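Local coordinates for protein chitinase (Thermococcus chitonophagus, PDB 5XSW) that probably hydrolyses chitin chains internally as an endochitinase, and holds a glycan in a pocket of its helical domain, at residues T39-G44 and Y96-K101; Y104-S109 and P467-P472; E197-N202 and A296-T301; N285-I290 and I402-T407. All blocks are in the same frame, centred on the assembly; numbering follows the deposited sequence.

Interaction 1: residues T39-G44 and Y96-K101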
# COMPACT_ATOMS: atom_id res chain seq x y z
N THR A 39 -9.99 -27.96 10.17
CA THR A 39 -11.17 -28.68 10.69
C THR A 39 -10.83 -30.17 10.87
O THR A 39 -9.96 -30.73 10.19
CB THR A 39 -12.38 -28.58 9.77
OG1 THR A 39 -12.02 -28.92 8.41
CG2 THR A 39 -13.01 -27.17 9.79
N PHE A 40 -11.55 -30.82 11.76
CA PHE A 40 -11.51 -32.27 11.74
C PHE A 40 -12.85 -32.78 12.31
O PHE A 40 -13.65 -32.00 12.80
CB PHE A 40 -10.31 -32.82 12.54
CG PHE A 40 -10.40 -32.54 14.04
CD1 PHE A 40 -11.04 -33.43 14.91
CD2 PHE A 40 -9.81 -31.40 14.59
CE1 PHE A 40 -11.11 -33.18 16.31
CE2 PHE A 40 -9.87 -31.12 15.96
CZ PHE A 40 -10.52 -32.03 16.85
N GLU A 41 -13.06 -34.09 12.22
CA GLU A 41 -14.31 -34.66 12.69
C GLU A 41 -14.05 -35.65 13.81
O GLU A 41 -13.03 -36.32 13.83
CB GLU A 41 -15.07 -35.31 11.52
CG GLU A 41 -15.65 -34.27 10.58
CD GLU A 41 -16.09 -34.85 9.21
OE1 GLU A 41 -17.00 -34.26 8.60
OE2 GLU A 41 -15.53 -35.86 8.74
N THR A 42 -14.96 -35.65 14.78
CA THR A 42 -15.00 -36.68 15.82
C THR A 42 -16.43 -36.77 16.37
O THR A 42 -17.17 -35.77 16.38
CB THR A 42 -14.00 -36.39 16.94
OG1 THR A 42 -14.17 -37.34 18.00
CG2 THR A 42 -14.22 -34.95 17.50
N THR A 43 -16.84 -37.97 16.79
CA THR A 43 -18.12 -38.13 17.51
C THR A 43 -17.87 -38.04 19.01
O THR A 43 -18.82 -38.02 19.80
CB THR A 43 -18.79 -39.49 17.17
OG1 THR A 43 -17.85 -40.55 17.42
CG2 THR A 43 -19.17 -39.54 15.71
N GLY A 44 -16.61 -38.05 19.41
CA GLY A 44 -16.26 -37.94 20.81
C GLY A 44 -16.44 -36.52 21.35
O GLY A 44 -16.94 -35.65 20.64
N TYR A 96 -12.15 -41.21 16.91
CA TYR A 96 -10.80 -40.72 16.57
C TYR A 96 -10.84 -39.52 15.58
O TYR A 96 -11.51 -39.60 14.54
CB TYR A 96 -9.93 -41.84 15.99
CG TYR A 96 -9.86 -43.05 16.89
CD1 TYR A 96 -9.10 -43.03 18.04
CD2 TYR A 96 -10.56 -44.22 16.58
CE1 TYR A 96 -9.04 -44.14 18.89
CE2 TYR A 96 -10.49 -45.33 17.41
CZ TYR A 96 -9.74 -45.29 18.56
OH TYR A 96 -9.67 -46.37 19.40
N PRO A 97 -10.13 -38.43 15.91
CA PRO A 97 -10.01 -37.25 15.01
C PRO A 97 -9.66 -37.69 13.60
O PRO A 97 -8.66 -38.36 13.41
CB PRO A 97 -8.86 -36.45 15.64
CG PRO A 97 -9.03 -36.72 17.14
CD PRO A 97 -9.45 -38.21 17.20
N HIS A 98 -10.51 -37.36 12.63
CA HIS A 98 -10.27 -37.82 11.26
C HIS A 98 -10.72 -36.73 10.27
O HIS A 98 -11.38 -35.75 10.65
CB HIS A 98 -11.03 -39.14 10.96
CG HIS A 98 -12.50 -39.02 11.20
ND1 HIS A 98 -13.04 -39.10 12.47
CD2 HIS A 98 -13.54 -38.84 10.36
CE1 HIS A 98 -14.35 -38.93 12.40
NE2 HIS A 98 -14.68 -38.78 11.13
N ASN A 99 -10.43 -36.96 9.00
CA ASN A 99 -10.75 -36.01 7.95
C ASN A 99 -10.23 -34.57 8.29
O ASN A 99 -10.98 -33.60 8.25
CB ASN A 99 -12.24 -35.94 7.72
CG ASN A 99 -12.57 -35.32 6.40
OD1 ASN A 99 -11.74 -35.34 5.46
ND2 ASN A 99 -13.75 -34.73 6.30
N PHE A 100 -8.98 -34.51 8.70
CA PHE A 100 -8.29 -33.25 8.97
C PHE A 100 -8.23 -32.47 7.68
O PHE A 100 -7.86 -33.04 6.66
CB PHE A 100 -6.88 -33.50 9.49
CG PHE A 100 -6.83 -33.78 10.95
CD1 PHE A 100 -6.75 -32.75 11.87
CD2 PHE A 100 -6.90 -35.09 11.41
CE1 PHE A 100 -6.70 -33.01 13.23
CE2 PHE A 100 -6.84 -35.36 12.78
CZ PHE A 100 -6.76 -34.32 13.69
N LYS A 101 -8.62 -31.19 7.69
CA LYS A 101 -8.40 -30.37 6.50
C LYS A 101 -7.79 -29.03 6.90
O LYS A 101 -8.33 -28.36 7.76
CB LYS A 101 -9.70 -30.12 5.73
CG LYS A 101 -10.31 -31.34 5.07
CD LYS A 101 -11.79 -31.05 4.75
CE LYS A 101 -12.50 -32.22 4.07
NZ LYS A 101 -13.93 -31.85 3.81
O HOH W 1 -12.55 -31.67 8.32

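Interaction 2: residues Y104-S109 and P467-P472. With GOL (glycerol), chain K.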
# COMPACT_ATOMS: atom_id res chain seq x y z
N TYR A 104 -6.80 -22.85 3.79
CA TYR A 104 -5.98 -21.63 3.59
C TYR A 104 -6.87 -20.41 3.57
O TYR A 104 -8.10 -20.48 3.28
CB TYR A 104 -5.20 -21.69 2.29
CG TYR A 104 -4.24 -22.80 2.24
CD1 TYR A 104 -3.21 -22.89 3.17
CD2 TYR A 104 -4.38 -23.80 1.28
CE1 TYR A 104 -2.32 -23.94 3.13
CE2 TYR A 104 -3.49 -24.85 1.23
CZ TYR A 104 -2.47 -24.91 2.15
OH TYR A 104 -1.59 -25.95 2.12
N LEU A 105 -6.26 -19.26 3.79
CA LEU A 105 -7.04 -18.03 3.76
C LEU A 105 -7.16 -17.59 2.29
O LEU A 105 -6.41 -16.73 1.80
CB LEU A 105 -6.33 -16.97 4.63
CG LEU A 105 -7.04 -15.67 4.87
CD1 LEU A 105 -8.41 -15.88 5.51
CD2 LEU A 105 -6.10 -14.88 5.77
N ARG A 106 -8.11 -18.18 1.59
CA ARG A 106 -8.20 -18.13 0.12
C ARG A 106 -9.47 -18.89 -0.23
O ARG A 106 -9.66 -19.98 0.33
CB ARG A 106 -6.99 -18.78 -0.50
CG ARG A 106 -6.66 -18.29 -1.92
CD ARG A 106 -7.34 -19.09 -3.03
NE ARG A 106 -7.00 -18.57 -4.37
CZ ARG A 106 -6.41 -19.26 -5.34
NH1 ARG A 106 -6.13 -20.57 -5.18
NH2 ARG A 106 -6.17 -18.67 -6.52
N GLY A 107 -10.35 -18.34 -1.07
CA GLY A 107 -11.65 -18.97 -1.32
C GLY A 107 -11.40 -20.24 -2.09
O GLY A 107 -10.84 -20.20 -3.19
N GLU A 108 -11.82 -21.36 -1.53
CA GLU A 108 -11.59 -22.66 -2.17
C GLU A 108 -12.39 -22.79 -3.49
O GLU A 108 -12.01 -23.53 -4.38
CB GLU A 108 -11.98 -23.78 -1.16
CG GLU A 108 -11.04 -23.78 0.07
CD GLU A 108 -11.45 -24.76 1.19
OE1 GLU A 108 -12.51 -25.39 1.06
OE2 GLU A 108 -10.70 -24.88 2.20
N SER A 109 -13.49 -22.07 -3.62
CA SER A 109 -14.34 -22.21 -4.81
C SER A 109 -14.13 -21.14 -5.90
O SER A 109 -14.99 -20.92 -6.78
CB SER A 109 -15.79 -22.20 -4.36
OG SER A 109 -16.14 -20.91 -3.88
N PRO A 467 0.04 -24.70 -9.33
CA PRO A 467 -0.96 -24.09 -10.20
C PRO A 467 -0.45 -22.70 -10.72
O PRO A 467 0.36 -22.08 -10.03
CB PRO A 467 -2.17 -23.96 -9.28
CG PRO A 467 -1.54 -23.68 -7.95
CD PRO A 467 -0.29 -24.51 -7.90
N HIS A 468 -0.88 -22.26 -11.90
CA HIS A 468 -0.30 -21.05 -12.47
C HIS A 468 -0.65 -19.80 -11.68
O HIS A 468 0.13 -18.86 -11.65
CB HIS A 468 -0.75 -20.88 -13.91
CG HIS A 468 -0.25 -21.95 -14.83
ND1 HIS A 468 0.93 -22.63 -14.60
CD2 HIS A 468 -0.77 -22.46 -15.97
CE1 HIS A 468 1.12 -23.50 -15.57
NE2 HIS A 468 0.10 -23.42 -16.41
N ILE A 469 -1.82 -19.78 -11.05
CA ILE A 469 -2.21 -18.66 -10.18
C ILE A 469 -1.91 -19.01 -8.73
O ILE A 469 -2.51 -19.94 -8.18
CB ILE A 469 -3.70 -18.31 -10.37
CG1 ILE A 469 -3.96 -18.03 -11.86
CG2 ILE A 469 -4.15 -17.17 -9.42
CD1 ILE A 469 -5.45 -17.77 -12.18
N PRO A 470 -0.96 -18.28 -8.11
CA PRO A 470 -0.56 -18.60 -6.74
C PRO A 470 -1.55 -18.00 -5.75
O PRO A 470 -2.27 -17.07 -6.14
CB PRO A 470 0.85 -17.94 -6.61
CG PRO A 470 0.72 -16.71 -7.49
CD PRO A 470 -0.19 -17.14 -8.67
N ARG A 471 -1.61 -18.50 -4.52
CA ARG A 471 -2.41 -17.84 -3.48
C ARG A 471 -1.75 -16.52 -3.02
O ARG A 471 -0.52 -16.47 -2.89
CB ARG A 471 -2.56 -18.74 -2.24
CG ARG A 471 -3.14 -20.15 -2.55
CD ARG A 471 -3.31 -20.96 -1.22
NE ARG A 471 -1.99 -21.43 -0.90
CZ ARG A 471 -1.45 -22.52 -1.40
NH1 ARG A 471 -2.18 -23.34 -2.15
NH2 ARG A 471 -0.20 -22.81 -1.12
N PRO A 472 -2.57 -15.49 -2.78
CA PRO A 472 -2.11 -14.34 -2.00
C PRO A 472 -1.73 -14.86 -0.62
O PRO A 472 -2.39 -15.79 -0.10
CB PRO A 472 -3.34 -13.42 -1.91
CG PRO A 472 -4.56 -14.40 -2.14
CD PRO A 472 -4.02 -15.44 -3.08
C1 GOL K . -7.09 -22.24 -8.71
O1 GOL K . -6.61 -23.02 -7.61
C2 GOL K . -5.95 -21.40 -9.26
O2 GOL K . -5.16 -20.88 -8.19
C3 GOL K . -5.12 -22.27 -10.19
O3 GOL K . -4.15 -21.52 -10.91
O HOH W 2 -3.45 -17.46 1.75

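Interaction 3: residues E197-N202 and A296-T301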
# COMPACT_ATOMS: atom_id res chain seq x y z
N GLU A 197 -4.70 -14.60 -20.36
CA GLU A 197 -4.44 -16.04 -20.26
C GLU A 197 -4.06 -16.45 -18.84
O GLU A 197 -4.45 -17.51 -18.33
CB GLU A 197 -3.34 -16.46 -21.31
CG GLU A 197 -3.12 -18.02 -21.37
CD GLU A 197 -4.38 -18.80 -21.82
OE1 GLU A 197 -5.27 -18.24 -22.55
OE2 GLU A 197 -4.46 -20.00 -21.48
N TRP A 198 -3.28 -15.61 -18.17
CA TRP A 198 -2.85 -15.92 -16.81
C TRP A 198 -3.99 -15.72 -15.79
O TRP A 198 -4.28 -16.64 -15.01
CB TRP A 198 -1.63 -15.03 -16.43
CG TRP A 198 -0.81 -15.53 -15.28
CD1 TRP A 198 -1.08 -16.59 -14.43
CD2 TRP A 198 0.42 -14.97 -14.84
NE1 TRP A 198 -0.06 -16.72 -13.52
CE2 TRP A 198 0.88 -15.75 -13.76
CE3 TRP A 198 1.21 -13.91 -15.30
CZ2 TRP A 198 2.08 -15.46 -13.10
CZ3 TRP A 198 2.40 -13.65 -14.67
CH2 TRP A 198 2.81 -14.42 -13.56
N PHE A 199 -4.66 -14.56 -15.79
CA PHE A 199 -5.60 -14.25 -14.66
C PHE A 199 -7.05 -14.22 -15.13
O PHE A 199 -7.95 -13.94 -14.33
CB PHE A 199 -5.21 -12.89 -13.96
CG PHE A 199 -3.81 -12.93 -13.38
CD1 PHE A 199 -3.55 -13.69 -12.26
CD2 PHE A 199 -2.75 -12.21 -13.99
CE1 PHE A 199 -2.23 -13.80 -11.75
CE2 PHE A 199 -1.47 -12.28 -13.47
CZ PHE A 199 -1.21 -13.12 -12.37
N LYS A 200 -7.26 -14.53 -16.41
CA LYS A 200 -8.61 -14.66 -17.02
C LYS A 200 -9.31 -13.33 -17.12
O LYS A 200 -10.55 -13.27 -17.20
CB LYS A 200 -9.50 -15.66 -16.24
CG LYS A 200 -8.72 -16.94 -15.83
CD LYS A 200 -8.02 -17.59 -17.07
CE LYS A 200 -7.15 -18.76 -16.56
NZ LYS A 200 -6.42 -19.48 -17.70
N VAL A 201 -8.53 -12.25 -17.14
CA VAL A 201 -9.11 -10.92 -17.30
C VAL A 201 -9.34 -10.55 -18.76
O VAL A 201 -8.42 -10.68 -19.59
CB VAL A 201 -8.14 -9.83 -16.66
CG1 VAL A 201 -8.77 -8.41 -16.78
CG2 VAL A 201 -7.92 -10.25 -15.18
N ASN A 202 -10.57 -10.12 -19.04
CA ASN A 202 -11.05 -9.65 -20.34
C ASN A 202 -10.22 -8.45 -20.80
O ASN A 202 -10.22 -7.42 -20.14
CB ASN A 202 -12.52 -9.22 -20.20
CG ASN A 202 -13.14 -8.71 -21.50
OD1 ASN A 202 -12.53 -8.72 -22.58
ND2 ASN A 202 -14.39 -8.28 -21.40
N ALA A 296 -1.99 -4.08 -13.15
CA ALA A 296 -3.39 -3.74 -13.01
C ALA A 296 -4.27 -4.99 -12.84
O ALA A 296 -5.15 -5.02 -11.97
CB ALA A 296 -3.89 -2.89 -14.21
N ALA A 297 -4.00 -6.01 -13.66
CA ALA A 297 -4.73 -7.31 -13.56
C ALA A 297 -4.54 -7.95 -12.17
O ALA A 297 -5.47 -8.43 -11.59
CB ALA A 297 -4.25 -8.25 -14.66
N VAL A 298 -3.32 -7.96 -11.64
CA VAL A 298 -3.10 -8.51 -10.31
C VAL A 298 -3.81 -7.68 -9.25
O VAL A 298 -4.35 -8.24 -8.30
CB VAL A 298 -1.58 -8.62 -9.99
CG1 VAL A 298 -1.30 -9.04 -8.52
CG2 VAL A 298 -0.94 -9.68 -11.01
N SER A 299 -3.82 -6.36 -9.40
CA SER A 299 -4.54 -5.52 -8.45
C SER A 299 -6.05 -5.83 -8.41
O SER A 299 -6.67 -5.88 -7.34
CB SER A 299 -4.34 -4.02 -8.80
OG SER A 299 -4.83 -3.21 -7.73
N LEU A 300 -6.64 -5.98 -9.59
CA LEU A 300 -8.03 -6.36 -9.72
C LEU A 300 -8.28 -7.76 -9.17
O LEU A 300 -9.25 -8.02 -8.48
CB LEU A 300 -8.46 -6.28 -11.17
CG LEU A 300 -8.49 -4.87 -11.74
CD1 LEU A 300 -8.36 -4.88 -13.25
CD2 LEU A 300 -9.75 -4.17 -11.30
N THR A 301 -7.34 -8.65 -9.45
CA THR A 301 -7.41 -10.02 -9.00
C THR A 301 -7.42 -10.05 -7.48
O THR A 301 -8.13 -10.81 -6.88
CB THR A 301 -6.23 -10.84 -9.54
OG1 THR A 301 -6.38 -10.99 -10.95
CG2 THR A 301 -6.17 -12.20 -8.88
O HOH W 3 -8.51 -12.39 -11.96

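Interaction 4: residues N285-I290 and I402-T407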
# COMPACT_ATOMS: atom_id res chain seq x y z
N ASN A 285 9.20 0.93 -26.52
CA ASN A 285 10.10 -0.01 -25.84
C ASN A 285 10.15 0.15 -24.34
O ASN A 285 10.86 -0.60 -23.65
CB ASN A 285 11.53 0.13 -26.37
CG ASN A 285 11.64 -0.13 -27.86
OD1 ASN A 285 10.90 -0.95 -28.44
ND2 ASN A 285 12.55 0.58 -28.49
N ASP A 286 9.40 1.12 -23.81
CA ASP A 286 9.40 1.26 -22.35
C ASP A 286 8.81 -0.05 -21.76
O ASP A 286 7.73 -0.47 -22.18
CB ASP A 286 8.57 2.49 -21.96
CG ASP A 286 8.67 2.82 -20.50
OD1 ASP A 286 8.61 1.93 -19.62
OD2 ASP A 286 8.87 4.02 -20.22
N THR A 287 9.51 -0.70 -20.84
CA THR A 287 9.09 -2.02 -20.38
C THR A 287 7.78 -1.95 -19.61
O THR A 287 7.08 -2.96 -19.46
CB THR A 287 10.16 -2.72 -19.48
OG1 THR A 287 10.46 -1.92 -18.32
CG2 THR A 287 11.47 -3.03 -20.36
N ALA A 288 7.43 -0.75 -19.11
CA ALA A 288 6.15 -0.61 -18.37
C ALA A 288 4.94 -0.82 -19.32
O ALA A 288 3.82 -1.02 -18.86
CB ALA A 288 6.09 0.80 -17.68
N TRP A 289 5.13 -0.76 -20.64
CA TRP A 289 4.02 -1.09 -21.54
C TRP A 289 3.61 -2.57 -21.33
O TRP A 289 2.47 -2.96 -21.51
CB TRP A 289 4.40 -0.87 -22.99
CG TRP A 289 4.36 0.64 -23.39
CD1 TRP A 289 5.44 1.41 -23.81
CD2 TRP A 289 3.23 1.47 -23.39
NE1 TRP A 289 5.00 2.70 -24.05
CE2 TRP A 289 3.64 2.75 -23.84
CE3 TRP A 289 1.86 1.26 -23.07
CZ2 TRP A 289 2.75 3.82 -23.97
CZ3 TRP A 289 0.96 2.34 -23.22
CH2 TRP A 289 1.42 3.60 -23.67
N ILE A 290 4.56 -3.40 -20.96
CA ILE A 290 4.28 -4.80 -20.72
C ILE A 290 3.89 -5.03 -19.26
O ILE A 290 2.90 -5.72 -18.97
CB ILE A 290 5.51 -5.66 -21.06
CG1 ILE A 290 5.77 -5.63 -22.56
CG2 ILE A 290 5.35 -7.09 -20.52
CD1 ILE A 290 7.22 -6.25 -22.99
N ILE A 402 8.76 -11.41 -29.70
CA ILE A 402 8.44 -12.48 -28.76
C ILE A 402 9.56 -12.66 -27.76
O ILE A 402 9.34 -12.78 -26.55
CB ILE A 402 8.19 -13.85 -29.50
CG1 ILE A 402 7.07 -13.71 -30.53
CG2 ILE A 402 7.88 -14.96 -28.51
CD1 ILE A 402 5.74 -13.40 -30.00
N GLU A 403 10.78 -12.64 -28.27
CA GLU A 403 11.93 -12.77 -27.42
C GLU A 403 12.00 -11.65 -26.39
O GLU A 403 12.34 -11.85 -25.21
CB GLU A 403 13.21 -12.78 -28.29
CG GLU A 403 14.47 -12.65 -27.46
CD GLU A 403 14.80 -13.90 -26.64
OE1 GLU A 403 14.44 -15.01 -27.09
OE2 GLU A 403 15.42 -13.77 -25.54
N TYR A 404 11.77 -10.44 -26.87
CA TYR A 404 11.79 -9.25 -26.02
C TYR A 404 10.72 -9.39 -24.91
O TYR A 404 10.97 -9.23 -23.70
CB TYR A 404 11.52 -8.02 -26.90
CG TYR A 404 11.26 -6.78 -26.06
CD1 TYR A 404 12.21 -6.31 -25.15
CD2 TYR A 404 10.05 -6.12 -26.16
CE1 TYR A 404 11.93 -5.17 -24.36
CE2 TYR A 404 9.78 -5.00 -25.41
CZ TYR A 404 10.71 -4.54 -24.51
OH TYR A 404 10.36 -3.42 -23.77
N PHE A 405 9.51 -9.72 -25.35
CA PHE A 405 8.40 -9.93 -24.41
C PHE A 405 8.79 -10.89 -23.29
O PHE A 405 8.66 -10.54 -22.10
CB PHE A 405 7.17 -10.42 -25.15
CG PHE A 405 6.00 -10.66 -24.22
CD1 PHE A 405 5.25 -9.58 -23.74
CD2 PHE A 405 5.70 -11.95 -23.78
CE1 PHE A 405 4.20 -9.80 -22.83
CE2 PHE A 405 4.64 -12.16 -22.88
CZ PHE A 405 3.89 -11.08 -22.43
N PHE A 406 9.35 -12.06 -23.60
CA PHE A 406 9.66 -12.98 -22.53
C PHE A 406 10.88 -12.60 -21.68
O PHE A 406 10.90 -12.93 -20.51
CB PHE A 406 9.83 -14.42 -23.05
CG PHE A 406 8.53 -15.07 -23.41
CD1 PHE A 406 7.72 -15.58 -22.41
CD2 PHE A 406 8.09 -15.10 -24.72
CE1 PHE A 406 6.47 -16.16 -22.71
CE2 PHE A 406 6.83 -15.68 -25.03
CZ PHE A 406 6.02 -16.20 -24.01
N THR A 407 11.88 -11.93 -22.26
CA THR A 407 12.95 -11.30 -21.47
C THR A 407 12.40 -10.35 -20.40
O THR A 407 12.82 -10.39 -19.26
CB THR A 407 13.92 -10.51 -22.40
OG1 THR A 407 14.40 -11.39 -23.42
CG2 THR A 407 15.10 -9.96 -21.66
O HOH W 4 7.90 -2.31 -24.27

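Interaction 1: residues T39-G44 and Y96-K101
T39 opens the pairing of strand 32-41 with strand 98-104 by gripping K101 twice: T39 N donates to K101 O (3.0 Å), and K101 N returns a bond to T39 O. Its hydroxyl turns to H103, and a water also joins T39 OG1 to the carbonyl of N99. At F40 the side chain turns to the other face of the sheet. The backbone sets CB over one face of the F100 ring, 3.7 Å from its centroid; with CG between the backbone N and the carbonyl carbon (chi1 66°), the F40 ring runs alongside that of F100. The two rings are roughly parallel but slid apart, with centroids 5.1 Å distant, and P97 CB fills in beside F40 CD1 at 3.8 Å. Next, E41 forms the second hydrogen-bonded pair, E41 N to H98 O at 2.8 Å and H98 N to E41 O. Its CB lies over one face of the H98 imidazole, a CH-pi contact, while OE2 takes a weak bond from N99 ND2 (3.2 Å). The imidazole cannot turn freely, because H98 ND1 donates in the ring plane to Y96 O at 2.6 Å. T42 then leaves the strand in an ST turn, its OG1 accepting from G44 N and itself hydrogen-bonded to P95 O. Opposite T39-E41 the partner strand carries one extra residue, N99 at positive phi (52°). The result is a beta bulge in an antiparallel pair of the N-terminal two-sheet beta-sandwich: F40, P97 and F100 face strands 12-21 and 80-89 of the second sheet.

Interaction 2: residues Y104-S109 and P467-P472
The guanidinium of R471 lies flat over one face of the Y104 ring, the planes 21° apart and the CZ atom of R471 4.3 Å from the Y104 ring centroid, a cation-pi stack. A bend in the middle of the arginine chain (chi3 -79°) lays the group there, with NE and NH1 above the CD2-CE2 side of the ring. R106 runs across R471 at about a right angle, its CG packed 4.0 Å from R471 CG and 4.1 Å from P472 CD. The two guanidinium groups are almost perpendicular, and R106 NH1 and R471 NH1 stay 5.7 Å apart. R106 presents an edge to a glycerol, probably from the crystallisation liquor: NH1 and NH2 both donate to its O2, the NH2 bond at 2.9 Å, and that hydroxyl in turn donates a hydrogen bond to I469 O. I469 CG2 lies near the guanidinium plane beyond NH2, 3.8 Å from R106 NH2. A water donates to both L105 O and P472 O. No direct hydrogen bond joins the two loops, so the contact depends on stacked and bridged groups. The salt bridge from R106 to E305 probably helps this arginine tolerate its like-charged neighbour.

Interaction 3: residues E197-N202 and A296-T301
The C-terminal end of helix 186-199 and the turn leading to helix 203-214 lean on helix 288-311 in the buried core of the helical domain, F199 and V201 meeting A297, V298 and T301. The F199 ring brings its CE2 and CZ atoms to V298 CG2, with CE2 at 3.6 Å. Its CD2 reaches A297 CB at 4.3 Å, and V201 CG2 meets the same methyl at 4.2 Å, so the small alanine receives two side chains. T301 comes at about a right angle to F199, its OG1 3.7 Å from F199 CB. With OG1 anti to the carbonyl carbon (chi1 -69°), the hydroxyl folds back along its own helix and donates to A297 O (2.8 Å), an oxygen that T301 N approaches from the opposite face of the carbonyl plane. A water between these buried residues donates to T301 OG1 and to F199 O, linking the outgoing helix end to the long helix. With a valine in place of T301 the hydroxyl is gone, and the water at F199 O would probably lose one of its two acceptors and its fixed position. K200, at positive phi (69°), ends helix 186-199 and folds NZ back to E197 O, while N202 N-caps helix 203-214. On one side W198 lies against the F199 ring, with F199 CZ above its centre, and itself meets F414 and W464. On the other, V201 and L300 rest on helix 203-214, and L300 also reaches helix 327-338.

Interaction 4: residues N285-I290 and I402-T407
I290 makes the apolar half of this contact, fitting its two branches against neighbouring aromatics of helix 399-412. Its CD1 touches Y404 CE2 at 3.7 Å, and its CG2 touches F405 CE1 at 3.7 Å. With CG1 anti to the carbonyl carbon (chi1 -67°), CD1 is carried to Y404 and CG2 is left facing F405. T287 CG2 adds a lesser touch on the phenol oxygen. An alanine at I290 would remove both branches, and a gap between the helices would probably open, leaving the Y404 and F405 rings freer to shift. The polar half gathers round the phenol of Y404, which the long side chain carries across to the turn before helix 288-311. Y404 OH donates to a water lying in the plane of its ring (2.7 Å), and the water passes a bond on to D286 O at 2.8 Å; N285 O stands 2.9 Å from the same hydroxyl. Within the turn, D286 OD1 accepts from A288 N (3.0 Å), a capping bond that steadies the helix start. Ring contacts extend the cluster: Y404 meets Y187 and F405 meets F453, both edge to face. The chemistry is thus divided. Aliphatic and aromatic carbon seals the inner part between helices, whereas the outer end is bridged by the Y404 hydroxyl and a water to D286 O, with no charged pair across the contact.

How the interactions relate
From the N terminus, interaction 1 closes first, pairing two strands of the beta-sandwich across a loop of some fifty residues. The chain then runs into interaction 2, whose second segment lies 358 residues further on, near the C terminus; it ties the exit of the sandwich to the last part of the helical domain. Interactions 3 and 4 both fall within that long excursion. They cross each other, their segments alternating along the chain, and share helix 288-311, which packs on helix 186-199 in one and helix 399-412 in the other. Interactions 2 and 3 touch, W198 NE1 probably hydrogen-bonding to H468 O. Interactions 1 and 4 lie on opposite sides of the chain's centre, their centres about 51 Å apart.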